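Local atomic coordinates of putative peptidase (Parabacteroides merdae, PDB entry 4L8K), a protein that probably cleaves peptide bonds as a serine peptidase of family S41. Residues Pro88-Leu100 with Ile290-Glu304. Numbering follows the deposited sequence. Where two conformers were deposited one is given.
Sequences PANFYKEIQDNYL and ITGEDIMKGRDTIIE
I95 of helix 93-100 and Y99 one turn later both press on the loop that follows G298, where a Schellman motif closes helix 292-296, a worked example of a helix packing against the turn between two others, 292-296 and 301-311. The segment just before the first strand of the mixed sheet, 105-107, is thereby joined to the chain that leaves its last strand, 286-287, in what is consistent with the ClpP/crotonase-like fold of family S41.

Apolar contacts come first. I95 divides its branches: CG2, anti to the backbone N, lies on the R299-D300 peptide, while CD1 reaches G298 CA at 3.5 Å. Farther along, CD1 of I290 and CD1 of I295 approach the Y92 ring obliquely, the latter 3.7 Å from Y92 CE2. I303 CD1 lies over one face of the Y99 ring toward its rim, and CG2 makes an off-centre CH-pi contact, 29° from the ring normal.

Polar contacts pin both ends. At one, N90 OD1 accepts from I290 N and from a water that also donates to I290 O. Between the ends, D300 is the N-cap of helix 301-311 through OD1, whereas its OD2 pairs with R155 and accepts from a second water, which in turn accepts from Y92 N. At the other end, Y99 OH accepts from D300 N at 2.9 Å, almost straight at 173°, and donates to E304 OE2 on its anti side at 2.6 Å. Replacing Y99 by a phenylalanine would probably keep the packing on I303 but leave D300 N and the E304 carboxylate without their shared partner. Beside it, N98 ND2 donates in the carbonyl plane to G298 O at 2.7 Å.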
ATOM      1  N   PRO A  88     -13.549  -2.488   5.867  1.00 22.20           N
ATOM      2  CA  PRO A  88     -13.390  -2.820   7.302  1.00 21.02           C
ATOM      3  C   PRO A  88     -11.923  -2.708   7.723  1.00 24.27           C
ATOM      4  O   PRO A  88     -11.029  -2.752   6.862  1.00 23.61           O
ATOM      5  CB  PRO A  88     -13.907  -4.254   7.399  1.00 22.93           C
ATOM      6  CG  PRO A  88     -14.671  -4.495   6.090  1.00 28.08           C
ATOM      7  CD  PRO A  88     -13.946  -3.678   5.086  1.00 23.42           C
ATOM      8  N   ALA A  89     -11.677  -2.509   9.032  1.00 19.77           N
ATOM      9  CA  ALA A  89     -10.319  -2.410   9.571  1.00 18.77           C
ATOM     10  C   ALA A  89      -9.510  -3.673   9.190  1.00 22.12           C
ATOM     11  O   ALA A  89      -8.414  -3.558   8.627  1.00 21.35           O
ATOM     12  CB  ALA A  89     -10.349  -2.207  11.087  1.00 18.99           C
ATOM     13  N   ASN A  90     -10.089  -4.868   9.424  1.00 18.27           N
ATOM     14  CA  ASN A  90      -9.503  -6.201   9.108  1.00 16.83           C
ATOM     15  C   ASN A  90      -8.160  -6.426   9.768  1.00 19.02           C
ATOM     16  O   ASN A  90      -7.351  -7.243   9.289  1.00 19.15           O
ATOM     17  CB  ASN A  90      -9.414  -6.446   7.578  1.00 14.31           C
ATOM     18  CG  ASN A  90     -10.750  -6.859   6.992  1.00 24.47           C
ATOM     19  OD1 ASN A  90     -11.515  -7.588   7.610  1.00 20.11           O
ATOM     20  ND2 ASN A  90     -11.080  -6.381   5.818  1.00 18.50           N
ATOM     21  N   PHE A  91      -7.951  -5.753  10.920  1.00 15.72           N
ATOM     22  CA  PHE A  91      -6.745  -5.864  11.755  1.00 16.73           C
ATOM     23  C   PHE A  91      -7.043  -5.230  13.106  1.00 24.93           C
ATOM     24  O   PHE A  91      -7.631  -4.152  13.146  1.00 25.57           O
ATOM     25  CB  PHE A  91      -5.511  -5.173  11.096  1.00 17.72           C
ATOM     26  CG  PHE A  91      -4.240  -5.292  11.905  1.00 18.62           C
ATOM     27  CD1 PHE A  91      -3.443  -6.431  11.817  1.00 22.75           C
ATOM     28  CD2 PHE A  91      -3.866  -4.289  12.791  1.00 22.43           C
ATOM     29  CE1 PHE A  91      -2.290  -6.568  12.600  1.00 22.91           C
ATOM     30  CE2 PHE A  91      -2.714  -4.420  13.580  1.00 25.80           C
ATOM     31  CZ  PHE A  91      -1.935  -5.557  13.474  1.00 24.06           C
ATOM     32  N   TYR A  92      -6.657  -5.902  14.198  1.00 21.58           N
ATOM     33  CA  TYR A  92      -6.814  -5.415  15.567  1.00 21.55           C
ATOM     34  C   TYR A  92      -5.617  -5.886  16.321  1.00 27.58           C
ATOM     35  O   TYR A  92      -5.369  -7.102  16.394  1.00 28.76           O
ATOM     36  CB  TYR A  92      -8.131  -5.908  16.228  1.00 22.18           C
ATOM     37  CG  TYR A  92      -9.373  -5.522  15.449  1.00 22.43           C
ATOM     38  CD1 TYR A  92      -9.948  -4.262  15.595  1.00 23.61           C
ATOM     39  CD2 TYR A  92      -9.937  -6.396  14.518  1.00 21.86           C
ATOM     40  CE1 TYR A  92     -11.080  -3.895  14.861  1.00 24.53           C
ATOM     41  CE2 TYR A  92     -11.053  -6.033  13.772  1.00 22.10           C
ATOM     42  CZ  TYR A  92     -11.629  -4.790  13.956  1.00 28.95           C
ATOM     43  OH  TYR A  92     -12.735  -4.449  13.228  1.00 32.00           O
ATOM     44  N   LYS A  93      -4.839  -4.940  16.842  1.00 22.89           N
ATOM     45  CA  LYS A  93      -3.624  -5.206  17.613  1.00 22.53           C
ATOM     46  C   LYS A  93      -3.936  -6.130  18.818  1.00 26.64           C
ATOM     47  O   LYS A  93      -3.187  -7.070  19.080  1.00 26.59           O
ATOM     48  CB  LYS A  93      -3.017  -3.853  18.065  1.00 24.93           C
ATOM     49  CG  LYS A  93      -1.875  -3.908  19.082  1.00 34.37           C
ATOM     50  CD  LYS A  93      -0.509  -4.228  18.457  1.00 34.11           C
ATOM     51  CE  LYS A  93       0.659  -4.080  19.423  1.00 36.62           C
ATOM     52  NZ  LYS A  93       0.497  -4.868  20.692  1.00 39.02           N
ATOM     53  N   GLU A  94      -5.066  -5.888  19.505  1.00 22.58           N
ATOM     54  CA  GLU A  94      -5.495  -6.656  20.686  1.00 22.64           C
ATOM     55  C   GLU A  94      -5.735  -8.134  20.322  1.00 27.08           C
ATOM     56  O   GLU A  94      -5.397  -9.013  21.114  1.00 28.81           O
ATOM     57  CB  GLU A  94      -6.759  -6.035  21.331  1.00 24.28           C
ATOM     58  CG  GLU A  94      -6.564  -4.602  21.810  1.00 39.57           C
ATOM     59  CD  GLU A  94      -6.573  -3.460  20.796  1.00 63.45           C
ATOM     60  OE1 GLU A  94      -6.901  -3.682  19.601  1.00 38.88           O
ATOM     61  OE2 GLU A  94      -6.250  -2.325  21.220  1.00 55.63           O
ATOM     62  N   ILE A  95      -6.281  -8.409  19.118  1.00 21.16           N
ATOM     63  CA  ILE A  95      -6.494  -9.789  18.658  1.00 19.20           C
ATOM     64  C   ILE A  95      -5.127 -10.386  18.222  1.00 22.54           C
ATOM     65  O   ILE A  95      -4.834 -11.538  18.525  1.00 22.94           O
ATOM     66  CB  ILE A  95      -7.569  -9.863  17.541  1.00 21.23           C
ATOM     67  CG1 ILE A  95      -8.986  -9.459  18.037  1.00 19.75           C
ATOM     68  CG2 ILE A  95      -7.589 -11.234  16.838  1.00 21.62           C
ATOM     69  CD1 ILE A  95      -9.769 -10.296  19.044  1.00 29.37           C
ATOM     70  N   GLN A  96      -4.285  -9.583  17.556  1.00 19.59           N
ATOM     71  CA  GLN A  96      -2.949  -9.993  17.149  1.00 18.91           C
ATOM     72  C   GLN A  96      -2.084 -10.400  18.390  1.00 24.81           C
ATOM     73  O   GLN A  96      -1.310 -11.364  18.304  1.00 22.42           O
ATOM     74  CB  GLN A  96      -2.272  -8.891  16.342  1.00 18.99           C
ATOM     75  CG  GLN A  96      -0.948  -9.348  15.736  1.00 22.63           C
ATOM     76  CD  GLN A  96      -0.112  -8.198  15.257  1.00 33.45           C
ATOM     77  OE1 GLN A  96       0.066  -7.181  15.940  1.00 21.62           O
ATOM     78  NE2 GLN A  96       0.424  -8.353  14.062  1.00 24.18           N
ATOM     79  N   ASP A  97      -2.268  -9.697  19.543  1.00 24.03           N
ATOM     80  CA  ASP A  97      -1.604  -9.997  20.830  1.00 24.46           C
ATOM     81  C   ASP A  97      -1.836 -11.450  21.256  1.00 29.33           C
ATOM     82  O   ASP A  97      -0.972 -12.023  21.910  1.00 30.30           O
ATOM     83  CB  ASP A  97      -2.080  -9.058  21.961  1.00 25.66           C
ATOM     84  CG  ASP A  97      -1.652  -7.602  21.825  1.00 31.96           C
ATOM     85  OD1 ASP A  97      -0.644  -7.339  21.145  1.00 33.07           O
ATOM     86  OD2 ASP A  97      -2.338  -6.723  22.393  1.00 37.45           O
ATOM     87  N   ASN A  98      -2.973 -12.063  20.862  1.00 24.82           N
ATOM     88  CA  ASN A  98      -3.264 -13.457  21.194  1.00 25.11           C
ATOM     89  C   ASN A  98      -2.368 -14.445  20.433  1.00 29.77           C
ATOM     90  O   ASN A  98      -2.214 -15.583  20.866  1.00 33.42           O
ATOM     91  CB  ASN A  98      -4.730 -13.776  20.936  1.00 26.81           C
ATOM     92  CG  ASN A  98      -5.658 -13.016  21.834  1.00 34.50           C
ATOM     93  OD1 ASN A  98      -5.262 -12.538  22.892  1.00 30.70           O
ATOM     94  ND2 ASN A  98      -6.911 -12.881  21.426  1.00 24.31           N
ATOM     95  N   TYR A  99      -1.794 -14.015  19.316  1.00 23.36           N
ATOM     96  CA  TYR A  99      -0.907 -14.804  18.470  1.00 22.99           C
ATOM     97  C   TYR A  99       0.548 -14.489  18.770  1.00 27.48           C
ATOM     98  O   TYR A  99       1.358 -15.410  18.904  1.00 27.89           O
ATOM     99  CB  TYR A  99      -1.212 -14.570  16.973  1.00 23.03           C
ATOM    100  CG  TYR A  99      -2.613 -15.009  16.589  1.00 21.69           C
ATOM    101  CD1 TYR A  99      -3.704 -14.159  16.763  1.00 21.97           C
ATOM    102  CD2 TYR A  99      -2.855 -16.292  16.103  1.00 21.45           C
ATOM    103  CE1 TYR A  99      -5.002 -14.578  16.469  1.00 21.70           C
ATOM    104  CE2 TYR A  99      -4.147 -16.709  15.773  1.00 22.35           C
ATOM    105  CZ  TYR A  99      -5.219 -15.850  15.968  1.00 25.81           C
ATOM    106  OH  TYR A  99      -6.501 -16.248  15.668  1.00 24.73           O
ATOM    107  N   LEU A 100       0.890 -13.202  18.877  1.00 23.33           N
ATOM    108  CA  LEU A 100       2.265 -12.820  19.180  1.00 22.87           C
ATOM    109  C   LEU A 100       2.613 -13.022  20.657  1.00 26.14           C
ATOM    110  O   LEU A 100       3.746 -13.377  20.957  1.00 26.25           O
ATOM    111  CB  LEU A 100       2.555 -11.358  18.748  1.00 22.58           C
ATOM    112  CG  LEU A 100       2.760 -11.128  17.232  1.00 25.25           C
ATOM    113  CD1 LEU A 100       2.809  -9.657  16.904  1.00 24.04           C
ATOM    114  CD2 LEU A 100       4.005 -11.852  16.715  1.00 26.68           C
ATOM    115  N   ILE A 290     -12.103 -10.215   8.860  1.00 20.73           N
ATOM    116  CA  ILE A 290     -12.248 -10.560  10.285  1.00 19.56           C
ATOM    117  C   ILE A 290     -13.760 -10.489  10.629  1.00 24.27           C
ATOM    118  O   ILE A 290     -14.430  -9.515  10.296  1.00 23.14           O
ATOM    119  CB  ILE A 290     -11.363  -9.699  11.228  1.00 21.24           C
ATOM    120  CG1 ILE A 290      -9.856  -9.954  10.922  1.00 20.00           C
ATOM    121  CG2 ILE A 290     -11.678 -10.007  12.728  1.00 21.07           C
ATOM    122  CD1 ILE A 290      -8.899  -9.150  11.795  1.00 25.26           C
ATOM    123  N   THR A 291     -14.291 -11.573  11.205  1.00 21.83           N
ATOM    124  CA  THR A 291     -15.707 -11.643  11.536  1.00 22.00           C
ATOM    125  C   THR A 291     -15.961 -11.187  12.955  1.00 23.25           C
ATOM    126  O   THR A 291     -15.078 -11.287  13.810  1.00 22.57           O
ATOM    127  CB  THR A 291     -16.247 -13.045  11.302  1.00 24.49           C
ATOM    128  OG1 THR A 291     -15.625 -13.926  12.226  1.00 23.07           O
ATOM    129  CG2 THR A 291     -16.025 -13.512   9.878  1.00 21.89           C
ATOM    130  N   GLY A 292     -17.171 -10.709  13.185  1.00 20.37           N
ATOM    131  CA  GLY A 292     -17.632 -10.256  14.498  1.00 21.77           C
ATOM    132  C   GLY A 292     -17.579 -11.354  15.556  1.00 27.99           C
ATOM    133  O   GLY A 292     -17.200 -11.079  16.698  1.00 30.30           O
ATOM    134  N   GLU A 293     -17.878 -12.621  15.175  1.00 21.68           N
ATOM    135  CA  GLU A 293     -17.835 -13.741  16.105  1.00 22.28           C
ATOM    136  C   GLU A 293     -16.388 -14.200  16.371  1.00 26.77           C
ATOM    137  O   GLU A 293     -16.129 -14.749  17.437  1.00 27.63           O
ATOM    138  CB  GLU A 293     -18.726 -14.920  15.645  1.00 24.76           C
ATOM    139  CG  GLU A 293     -18.350 -15.580  14.320  1.00 33.52           C
ATOM    140  CD  GLU A 293     -18.857 -14.921  13.047  1.00 42.51           C
ATOM    141  OE1 GLU A 293     -19.432 -13.806  13.108  1.00 32.87           O
ATOM    142  OE2 GLU A 293     -18.680 -15.541  11.976  1.00 32.23           O
ATOM    143  N   ASP A 294     -15.454 -13.984  15.438  1.00 22.86           N
ATOM    144  CA  ASP A 294     -14.065 -14.356  15.713  1.00 23.62           C
ATOM    145  C   ASP A 294     -13.425 -13.394  16.722  1.00 31.69           C
ATOM    146  O   ASP A 294     -12.607 -13.843  17.530  1.00 33.37           O
ATOM    147  CB  ASP A 294     -13.213 -14.452  14.438  1.00 23.85           C
ATOM    148  CG  ASP A 294     -13.248 -15.842  13.829  1.00 25.90           C
ATOM    149  OD1 ASP A 294     -13.551 -16.814  14.572  1.00 24.01           O
ATOM    150  OD2 ASP A 294     -12.872 -15.979  12.650  1.00 28.17           O
ATOM    151  N   ILE A 295     -13.804 -12.088  16.680  1.00 28.10           N
ATOM    152  CA  ILE A 295     -13.329 -11.045  17.596  1.00 28.27           C
ATOM    153  C   ILE A 295     -13.738 -11.450  19.004  1.00 32.67           C
ATOM    154  O   ILE A 295     -12.914 -11.398  19.928  1.00 32.89           O
ATOM    155  CB  ILE A 295     -13.901  -9.650  17.193  1.00 31.71           C
ATOM    156  CG1 ILE A 295     -13.173  -9.099  15.949  1.00 31.32           C
ATOM    157  CG2 ILE A 295     -13.876  -8.635  18.373  1.00 31.00           C
ATOM    158  CD1 ILE A 295     -13.905  -7.933  15.210  1.00 35.54           C
HETATM  159  N   MSE A 296     -15.013 -11.897  19.137  1.00 28.08           N
HETATM  160  CA  MSE A 296     -15.595 -12.361  20.398  0.50 26.42           C
HETATM  161  C   MSE A 296     -14.889 -13.617  20.932  1.00 29.45           C
HETATM  162  O   MSE A 296     -14.945 -13.898  22.126  1.00 27.58           O
HETATM  163  CB  MSE A 296     -17.081 -12.632  20.203  0.50 28.65           C
HETATM  164  CG  MSE A 296     -17.866 -11.370  19.971  0.50 34.56           C
HETATM  165 SE   MSE A 296     -19.710 -11.736  19.814  0.38 42.77          SE
HETATM  166  CE  MSE A 296     -20.365  -9.931  20.180  0.50 39.30           C
ATOM    167  N   LYS A 297     -14.225 -14.378  20.051  1.00 24.51           N
ATOM    168  CA  LYS A 297     -13.483 -15.583  20.444  1.00 23.56           C
ATOM    169  C   LYS A 297     -11.980 -15.273  20.569  1.00 26.28           C
ATOM    170  O   LYS A 297     -11.201 -16.178  20.835  1.00 25.45           O
ATOM    171  CB  LYS A 297     -13.710 -16.726  19.448  1.00 24.94           C
ATOM    172  CG  LYS A 297     -15.132 -17.277  19.432  1.00 26.50           C
ATOM    173  CD  LYS A 297     -15.281 -18.302  18.332  1.00 35.84           C
ATOM    174  CE  LYS A 297     -16.665 -18.266  17.727  1.00 45.65           C
ATOM    175  NZ  LYS A 297     -16.689 -18.850  16.365  1.00 43.14           N
ATOM    176  N   GLY A 298     -11.607 -13.999  20.380  1.00 24.09           N
ATOM    177  CA  GLY A 298     -10.233 -13.489  20.383  1.00 23.57           C
ATOM    178  C   GLY A 298      -9.412 -13.996  19.213  1.00 25.99           C
ATOM    179  O   GLY A 298      -8.176 -14.072  19.301  1.00 22.83           O
ATOM    180  N   ARG A 299     -10.103 -14.348  18.103  1.00 23.41           N
ATOM    181  CA  ARG A 299      -9.482 -14.919  16.898  1.00 22.72           C
ATOM    182  C   ARG A 299      -9.408 -13.943  15.745  1.00 25.29           C
ATOM    183  O   ARG A 299     -10.299 -13.104  15.569  1.00 24.41           O
ATOM    184  CB  ARG A 299     -10.281 -16.144  16.427  1.00 20.96           C
ATOM    185  CG  ARG A 299     -10.116 -17.387  17.279  1.00 25.46           C
ATOM    186  CD  ARG A 299     -11.253 -18.366  17.005  1.00 35.97           C
ATOM    187  NE  ARG A 299     -11.404 -18.701  15.578  1.00 35.95           N
ATOM    188  CZ  ARG A 299     -10.873 -19.771  14.991  1.00 42.21           C
ATOM    189  NH1 ARG A 299     -10.142 -20.630  15.692  1.00 36.21           N
ATOM    190  NH2 ARG A 299     -11.082 -19.998  13.705  1.00 21.41           N
ATOM    191  N   ASP A 300      -8.358 -14.089  14.925  1.00 21.06           N
ATOM    192  CA  ASP A 300      -8.184 -13.298  13.715  1.00 19.22           C
ATOM    193  C   ASP A 300      -8.542 -14.226  12.564  1.00 21.97           C
ATOM    194  O   ASP A 300      -7.789 -15.154  12.279  1.00 21.55           O
ATOM    195  CB  ASP A 300      -6.718 -12.760  13.617  1.00 20.08           C
ATOM    196  CG  ASP A 300      -6.427 -11.818  12.453  1.00 25.31           C
ATOM    197  OD1 ASP A 300      -6.899 -12.091  11.327  1.00 25.75           O
ATOM    198  OD2 ASP A 300      -5.677 -10.833  12.655  1.00 28.55           O
ATOM    199  N   THR A 301      -9.688 -13.998  11.925  1.00 19.86           N
ATOM    200  CA  THR A 301     -10.196 -14.814  10.808  1.00 21.02           C
ATOM    201  C   THR A 301      -9.151 -14.979   9.687  1.00 25.94           C
ATOM    202  O   THR A 301      -9.017 -16.079   9.139  1.00 26.40           O
ATOM    203  CB  THR A 301     -11.493 -14.194  10.242  1.00 24.71           C
ATOM    204  OG1 THR A 301     -12.290 -13.755  11.338  1.00 25.22           O
ATOM    205  CG2 THR A 301     -12.310 -15.176   9.397  1.00 20.88           C
ATOM    206  N   ILE A 302      -8.394 -13.897   9.392  1.00 21.62           N
ATOM    207  CA  ILE A 302      -7.396 -13.874   8.335  1.00 19.59           C
ATOM    208  C   ILE A 302      -6.190 -14.738   8.730  1.00 21.42           C
ATOM    209  O   ILE A 302      -5.788 -15.585   7.927  1.00 20.25           O
ATOM    210  CB  ILE A 302      -7.017 -12.411   7.934  1.00 20.74           C
ATOM    211  CG1 ILE A 302      -8.311 -11.613   7.612  1.00 19.28           C
ATOM    212  CG2 ILE A 302      -6.066 -12.430   6.729  1.00 20.30           C
ATOM    213  CD1 ILE A 302      -8.149 -10.098   7.326  1.00 22.81           C
ATOM    214  N   ILE A 303      -5.647 -14.574   9.961  1.00 18.45           N
ATOM    215  CA  ILE A 303      -4.523 -15.415  10.395  1.00 19.34           C
ATOM    216  C   ILE A 303      -4.968 -16.902  10.395  1.00 23.46           C
ATOM    217  O   ILE A 303      -4.228 -17.755   9.891  1.00 20.66           O
ATOM    218  CB  ILE A 303      -3.913 -14.972  11.754  1.00 22.18           C
ATOM    219  CG1 ILE A 303      -3.322 -13.539  11.659  1.00 20.48           C
ATOM    220  CG2 ILE A 303      -2.829 -15.983  12.247  1.00 22.85           C
ATOM    221  CD1 ILE A 303      -2.862 -12.911  13.054  1.00 18.74           C
ATOM    222  N   GLU A 304      -6.202 -17.191  10.898  1.00 20.65           N
ATOM    223  CA  GLU A 304      -6.720 -18.561  10.971  1.00 21.30           C
ATOM    224  C   GLU A 304      -6.882 -19.206   9.584  1.00 24.21           C
ATOM    225  O   GLU A 304      -6.488 -20.357   9.412  1.00 25.44           O
ATOM    226  CB  GLU A 304      -8.044 -18.623  11.733  1.00 23.43           C
ATOM    227  CG  GLU A 304      -7.918 -18.269  13.201  1.00 31.37           C
ATOM    228  CD  GLU A 304      -7.086 -19.190  14.073  1.00 38.79           C
ATOM    229  OE1 GLU A 304      -6.846 -20.354  13.686  1.00 35.44           O
ATOM    230  OE2 GLU A 304      -6.709 -18.748  15.177  1.00 26.35           O
TER
HETATM  231  O   HOH W   1     -14.058  -7.396   9.001  1.00 26.26           O
HETATM  232  O   HOH W   2      -6.114  -8.837  14.128  1.00 28.52           O